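Local coordinates for protein putative S-adenosyl-L-methionine-dependent Methyltransferase (PDB 3DLC) that binds S-adenosylmethionine and probably transfers its methyl group to an acceptor, as a class I methyltransferase, at residues P27-R39 with G55-F67. Sequence-based numbering, arbitrary orientation. Where two conformers were deposited one is given.
Sequences PIYPIIAENIINR and GALSIALAKQSDF. With SAM (S-adenosylmethionine), chain C.
With CG anti to its carbonyl carbon (chi1 -59°), Tyr29 lays its ring flat across Ala56 at the start of helix 56-64; Gln64, some two turns further on, its CG likewise anti to the carbonyl carbon and its chain extended beyond, reaches across to helix 28-39. Ala56 CB stands over the centre of the Tyr29 ring, 3.4 Å from its centroid, a CH-pi contact, and Ile28 CG1 covers the opposite face. Clamped like this, the ring carries its hydroxyl to the ligand carboxylate, where Tyr29 OH donates to OXT of S-adenosylmethionine at 2.7 Å. That carboxylate oxygen would probably lose this donor, and a gap open between the Ala56 methyl and Ile28, if Tyr29 were cut back to an alanine. Helix 56-64 follows the glycine-rich turn after strand 46-50 of the Rossmann-like methyltransferase fold, and helix 28-39 packs over it with a crossing angle of -57°. Small residues let the two come close: Ala60 CB sits 3.5 Å from Tyr29 O, and Ala33 CB meets Ala60 CB at 4.1 Å. Leu57 CD1 touches Ile32 CG2, the two side chains crossing at about a right angle. Gln64 fits as a knob among Pro30, Ala33, Glu34 and Ile37. Gln64 NE2 donates to a lone pair of Pro30 O, in the carbonyl plane, at 3.0 Å (N-H...O 156°), an oxygen that also accepts from Glu34 N, while Ile37 CD1 packs against Gln64 CB at 3.6 Å.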
loop_
_atom_site.group_PDB
_atom_site.type_symbol
_atom_site.label_atom_id
_atom_site.label_comp_id
_atom_site.label_asym_id
_atom_site.label_seq_id
_atom_site.Cartn_x
_atom_site.Cartn_y
_atom_site.Cartn_z
ATOM N N PRO A 27 -0.899 -13.862 -7.154
ATOM C CA PRO A 27 -2.282 -13.690 -7.584
ATOM C C PRO A 27 -3.069 -12.580 -6.891
ATOM O O PRO A 27 -4.086 -12.113 -7.421
ATOM C CB PRO A 27 -2.934 -15.030 -7.263
ATOM C CG PRO A 27 -2.029 -15.786 -6.549
ATOM C CD PRO A 27 -0.664 -15.201 -6.596
ATOM N N ILE A 28 -2.588 -12.132 -5.736
ATOM C CA ILE A 28 -3.377 -11.138 -5.001
ATOM C C ILE A 28 -3.350 -9.781 -5.676
ATOM O O ILE A 28 -4.305 -9.008 -5.542
ATOM C CB ILE A 28 -2.948 -10.993 -3.535
ATOM C CG1 ILE A 28 -1.672 -10.187 -3.350
ATOM C CG2 ILE A 28 -2.878 -12.384 -2.869
ATOM C CD1 ILE A 28 -1.136 -10.184 -1.944
ATOM N N TYR A 29 -2.274 -9.472 -6.402
ATOM C CA TYR A 29 -2.118 -8.101 -6.885
ATOM C C TYR A 29 -3.171 -7.746 -7.969
ATOM O O TYR A 29 -3.778 -6.688 -7.873
ATOM C CB TYR A 29 -0.677 -7.815 -7.298
ATOM C CG TYR A 29 0.271 -8.025 -6.149
ATOM C CD1 TYR A 29 0.406 -7.083 -5.159
ATOM C CD2 TYR A 29 1.053 -9.164 -6.063
ATOM C CE1 TYR A 29 1.257 -7.282 -4.082
ATOM C CE2 TYR A 29 1.910 -9.375 -4.994
ATOM C CZ TYR A 29 2.029 -8.431 -4.028
ATOM O OH TYR A 29 2.918 -8.658 -2.990
ATOM N N PRO A 30 -3.380 -8.613 -8.973
ATOM C CA PRO A 30 -4.447 -8.297 -9.916
ATOM C C PRO A 30 -5.824 -8.242 -9.264
ATOM O O PRO A 30 -6.677 -7.479 -9.700
ATOM C CB PRO A 30 -4.350 -9.386 -10.979
ATOM C CG PRO A 30 -3.376 -10.341 -10.479
ATOM C CD PRO A 30 -2.574 -9.758 -9.401
ATOM N N ILE A 31 -6.066 -9.068 -8.253
ATOM C CA ILE A 31 -7.363 -9.073 -7.570
ATOM C C ILE A 31 -7.556 -7.753 -6.803
ATOM O O ILE A 31 -8.618 -7.142 -6.860
ATOM C CB ILE A 31 -7.511 -10.292 -6.626
ATOM C CG1 ILE A 31 -7.545 -11.599 -7.450
ATOM C CG2 ILE A 31 -8.731 -10.176 -5.720
ATOM C CD1 ILE A 31 -8.753 -11.741 -8.352
ATOM N N ILE A 32 -6.539 -7.334 -6.067
ATOM C CA ILE A 32 -6.636 -6.098 -5.320
ATOM C C ILE A 32 -6.807 -4.935 -6.292
ATOM O O ILE A 32 -7.625 -4.022 -6.055
ATOM C CB ILE A 32 -5.431 -5.908 -4.403
ATOM C CG1 ILE A 32 -5.457 -6.976 -3.282
ATOM C CG2 ILE A 32 -5.434 -4.503 -3.795
ATOM C CD1 ILE A 32 -4.172 -7.069 -2.454
ATOM N N ALA A 33 -6.040 -4.912 -7.375
ATOM C CA ALA A 33 -6.195 -3.858 -8.378
ATOM C C ALA A 33 -7.605 -3.806 -8.936
ATOM O O ALA A 33 -8.209 -2.750 -9.076
ATOM C CB ALA A 33 -5.157 -4.042 -9.498
ATOM N N GLU A 34 -8.154 -4.974 -9.240
ATOM C CA GLU A 34 -9.506 -5.066 -9.741
ATOM C C GLU A 34 -10.498 -4.573 -8.704
ATOM O O GLU A 34 -11.453 -3.853 -9.026
ATOM C CB GLU A 34 -9.790 -6.517 -10.136
ATOM C CG GLU A 34 -11.189 -6.784 -10.583
ATOM C CD GLU A 34 -11.388 -8.205 -11.040
ATOM O OE1 GLU A 34 -11.023 -9.154 -10.344
ATOM O OE2 GLU A 34 -11.900 -8.350 -12.131
ATOM N N ASN A 35 -10.287 -4.939 -7.444
ATOM C CA ASN A 35 -11.157 -4.485 -6.368
ATOM C C ASN A 35 -11.168 -2.952 -6.307
ATOM O O ASN A 35 -12.240 -2.337 -6.139
ATOM C CB ASN A 35 -10.717 -5.025 -5.006
ATOM C CG ASN A 35 -10.979 -6.496 -4.838
ATOM O OD1 ASN A 35 -11.765 -7.081 -5.591
ATOM N ND2 ASN A 35 -10.360 -7.092 -3.817
ATOM N N ILE A 36 -9.989 -2.330 -6.443
ATOM C CA ILE A 36 -9.862 -0.889 -6.355
ATOM C C ILE A 36 -10.568 -0.219 -7.541
ATOM O O ILE A 36 -11.318 0.769 -7.378
ATOM C CB ILE A 36 -8.373 -0.490 -6.297
ATOM C CG1 ILE A 36 -7.757 -0.963 -4.977
ATOM C CG2 ILE A 36 -8.194 1.021 -6.522
ATOM C CD1 ILE A 36 -6.221 -0.992 -5.024
ATOM N N ILE A 37 -10.336 -0.734 -8.729
ATOM C CA ILE A 37 -10.993 -0.207 -9.935
ATOM C C ILE A 37 -12.497 -0.305 -9.800
ATOM O O ILE A 37 -13.230 0.645 -10.107
ATOM C CB ILE A 37 -10.443 -0.922 -11.196
ATOM C CG1 ILE A 37 -8.992 -0.489 -11.422
ATOM C CG2 ILE A 37 -11.356 -0.649 -12.412
ATOM C CD1 ILE A 37 -8.219 -1.328 -12.403
ATOM N N ASN A 38 -12.961 -1.467 -9.364
ATOM C CA ASN A 38 -14.400 -1.692 -9.257
ATOM C C ASN A 38 -15.025 -0.832 -8.178
ATOM O O ASN A 38 -16.157 -0.366 -8.330
ATOM C CB ASN A 38 -14.702 -3.146 -8.957
ATOM C CG ASN A 38 -14.470 -4.056 -10.143
ATOM O OD1 ASN A 38 -14.268 -3.584 -11.270
ATOM N ND2 ASN A 38 -14.447 -5.368 -9.900
ATOM N N ARG A 39 -14.307 -0.607 -7.081
ATOM C CA ARG A 39 -14.892 0.107 -5.975
ATOM C C ARG A 39 -15.113 1.602 -6.270
ATOM O O ARG A 39 -16.131 2.155 -5.898
ATOM C CB ARG A 39 -14.045 -0.132 -4.733
ATOM C CG ARG A 39 -14.769 0.222 -3.491
ATOM C CD ARG A 39 -14.030 -0.194 -2.225
ATOM N NE ARG A 39 -14.785 0.276 -1.092
ATOM C CZ ARG A 39 -15.269 -0.464 -0.095
ATOM N NH1 ARG A 39 -14.928 -1.732 0.111
ATOM N NH2 ARG A 39 -16.022 0.130 0.788
ATOM N N GLY A 55 7.041 -3.484 -6.152
ATOM C CA GLY A 55 6.225 -2.860 -7.167
ATOM C C GLY A 55 5.041 -3.620 -7.686
ATOM O O GLY A 55 4.407 -3.178 -8.644
ATOM N N ALA A 56 4.703 -4.762 -7.086
ATOM C CA ALA A 56 3.697 -5.624 -7.691
ATOM C C ALA A 56 2.313 -5.003 -7.741
ATOM O O ALA A 56 1.572 -5.294 -8.666
ATOM C CB ALA A 56 3.663 -6.998 -7.032
ATOM N N LEU A 57 1.933 -4.191 -6.761
ATOM C CA LEU A 57 0.586 -3.587 -6.813
ATOM C C LEU A 57 0.537 -2.529 -7.918
ATOM O O LEU A 57 -0.430 -2.434 -8.659
ATOM C CB LEU A 57 0.150 -2.999 -5.462
ATOM C CG LEU A 57 -1.266 -2.427 -5.410
ATOM C CD1 LEU A 57 -2.334 -3.477 -5.825
ATOM C CD2 LEU A 57 -1.516 -1.864 -4.013
ATOM N N SER A 58 1.599 -1.752 -8.042
ATOM C CA SER A 58 1.684 -0.750 -9.103
ATOM C C SER A 58 1.629 -1.413 -10.486
ATOM O O SER A 58 0.973 -0.927 -11.409
ATOM C CB SER A 58 2.949 0.090 -8.978
ATOM O OG SER A 58 2.882 1.012 -7.906
ATOM N N ILE A 59 2.393 -2.490 -10.647
ATOM C CA ILE A 59 2.409 -3.233 -11.911
ATOM C C ILE A 59 0.990 -3.771 -12.235
ATOM O O ILE A 59 0.511 -3.602 -13.365
ATOM C CB ILE A 59 3.481 -4.344 -11.889
ATOM C CG1 ILE A 59 4.895 -3.705 -11.904
ATOM C CG2 ILE A 59 3.236 -5.330 -13.004
ATOM C CD1 ILE A 59 6.016 -4.696 -11.628
ATOM N N ALA A 60 0.309 -4.338 -11.246
ATOM C CA ALA A 60 -1.016 -4.869 -11.488
ATOM C C ALA A 60 -1.995 -3.762 -11.873
ATOM O O ALA A 60 -2.795 -3.911 -12.789
ATOM C CB ALA A 60 -1.499 -5.629 -10.248
ATOM N N LEU A 61 -1.913 -2.628 -11.191
ATOM C CA LEU A 61 -2.781 -1.489 -11.519
ATOM C C LEU A 61 -2.506 -0.961 -12.919
ATOM O O LEU A 61 -3.429 -0.637 -13.670
ATOM C CB LEU A 61 -2.657 -0.363 -10.474
ATOM C CG LEU A 61 -3.447 -0.523 -9.192
ATOM C CD1 LEU A 61 -2.887 0.410 -8.100
ATOM C CD2 LEU A 61 -4.943 -0.248 -9.412
ATOM N N ALA A 62 -1.228 -0.865 -13.280
ATOM C CA ALA A 62 -0.872 -0.375 -14.621
ATOM C C ALA A 62 -1.482 -1.255 -15.703
ATOM O O ALA A 62 -1.947 -0.780 -16.737
ATOM C CB ALA A 62 0.646 -0.296 -14.764
ATOM N N LYS A 63 -1.471 -2.558 -15.476
ATOM C CA LYS A 63 -1.968 -3.485 -16.488
ATOM C C LYS A 63 -3.481 -3.454 -16.664
ATOM O O LYS A 63 -3.980 -3.876 -17.702
ATOM C CB LYS A 63 -1.519 -4.905 -16.160
ATOM C CG LYS A 63 -0.018 -5.129 -16.321
ATOM C CD LYS A 63 0.337 -6.542 -15.906
ATOM C CE LYS A 63 1.815 -6.849 -16.025
ATOM N NZ LYS A 63 2.088 -8.197 -15.424
ATOM N N GLN A 64 -4.185 -2.893 -15.694
ATOM C CA GLN A 64 -5.645 -2.860 -15.729
ATOM C C GLN A 64 -6.241 -1.483 -15.896
ATOM O O GLN A 64 -7.467 -1.369 -15.907
ATOM C CB GLN A 64 -6.253 -3.474 -14.464
ATOM C CG GLN A 64 -6.051 -4.944 -14.331
ATOM C CD GLN A 64 -6.751 -5.524 -13.120
ATOM O OE1 GLN A 64 -7.929 -5.236 -12.839
ATOM N NE2 GLN A 64 -6.056 -6.414 -12.449
ATOM N N SER A 65 -5.426 -0.440 -16.059
ATOM C CA SER A 65 -5.923 0.938 -16.072
ATOM C C SER A 65 -5.035 1.834 -16.906
ATOM O O SER A 65 -4.001 1.392 -17.401
ATOM C CB SER A 65 -5.909 1.509 -14.649
ATOM O OG SER A 65 -4.562 1.764 -14.227
ATOM N N ASP A 66 -5.406 3.110 -16.941
ATOM C CA ASP A 66 -4.657 4.139 -17.650
ATOM C C ASP A 66 -3.992 5.142 -16.695
ATOM O O ASP A 66 -3.660 6.245 -17.094
ATOM C CB ASP A 66 -5.556 4.889 -18.653
ATOM C CG ASP A 66 -6.252 3.964 -19.600
ATOM O OD1 ASP A 66 -5.601 3.056 -20.096
ATOM O OD2 ASP A 66 -7.469 4.137 -19.836
ATOM N N PHE A 67 -3.835 4.777 -15.436
ATOM C CA PHE A 67 -3.187 5.672 -14.513
ATOM C C PHE A 67 -1.721 5.948 -14.792
ATOM O O PHE A 67 -1.008 5.088 -15.318
ATOM C CB PHE A 67 -3.157 5.072 -13.075
ATOM C CG PHE A 67 -4.450 5.155 -12.320
ATOM C CD1 PHE A 67 -4.895 6.367 -11.818
ATOM C CD2 PHE A 67 -5.155 4.028 -11.999
ATOM C CE1 PHE A 67 -6.051 6.439 -11.076
ATOM C CE2 PHE A 67 -6.333 4.111 -11.259
ATOM C CZ PHE A 67 -6.757 5.308 -10.800
HETATM N N SAM C . 3.369 -2.934 -1.207
HETATM C CA SAM C . 4.258 -4.094 -1.475
HETATM C C SAM C . 3.438 -5.347 -1.623
HETATM O O SAM C . 2.287 -5.360 -1.182
HETATM O OXT SAM C . 3.965 -6.331 -2.130
HETATM C CB SAM C . 5.312 -4.219 -0.391
HETATM C CG SAM C . 4.805 -4.497 0.987
HETATM S SD SAM C . 6.200 -4.601 2.126
HETATM C CE SAM C . 5.415 -5.722 3.252
HETATM C "C5'" SAM C . 6.165 -2.966 3.032
HETATM C "C4'" SAM C . 6.887 -1.749 2.381
HETATM O "O4'" SAM C . 6.646 -0.425 2.961
HETATM C "C3'" SAM C . 8.419 -1.931 2.231
HETATM O "O3'" SAM C . 8.735 -1.890 0.873
HETATM C "C2'" SAM C . 8.986 -0.737 3.002
HETATM O "O2'" SAM C . 10.254 -0.266 2.605
HETATM C "C1'" SAM C . 7.863 0.304 2.867
HETATM N N9 SAM C . 7.847 1.317 3.934
HETATM C C8 SAM C . 7.807 1.077 5.288
HETATM N N7 SAM C . 7.716 2.241 5.976
HETATM C C5 SAM C . 7.722 3.245 5.043
HETATM C C6 SAM C . 7.690 4.638 5.142
HETATM N N6 SAM C . 7.706 5.320 6.301
HETATM N N1 SAM C . 7.653 5.337 3.986
HETATM C C2 SAM C . 7.695 4.707 2.764
HETATM N N3 SAM C . 7.792 3.355 2.619
HETATM C C4 SAM C . 7.781 2.674 3.763
#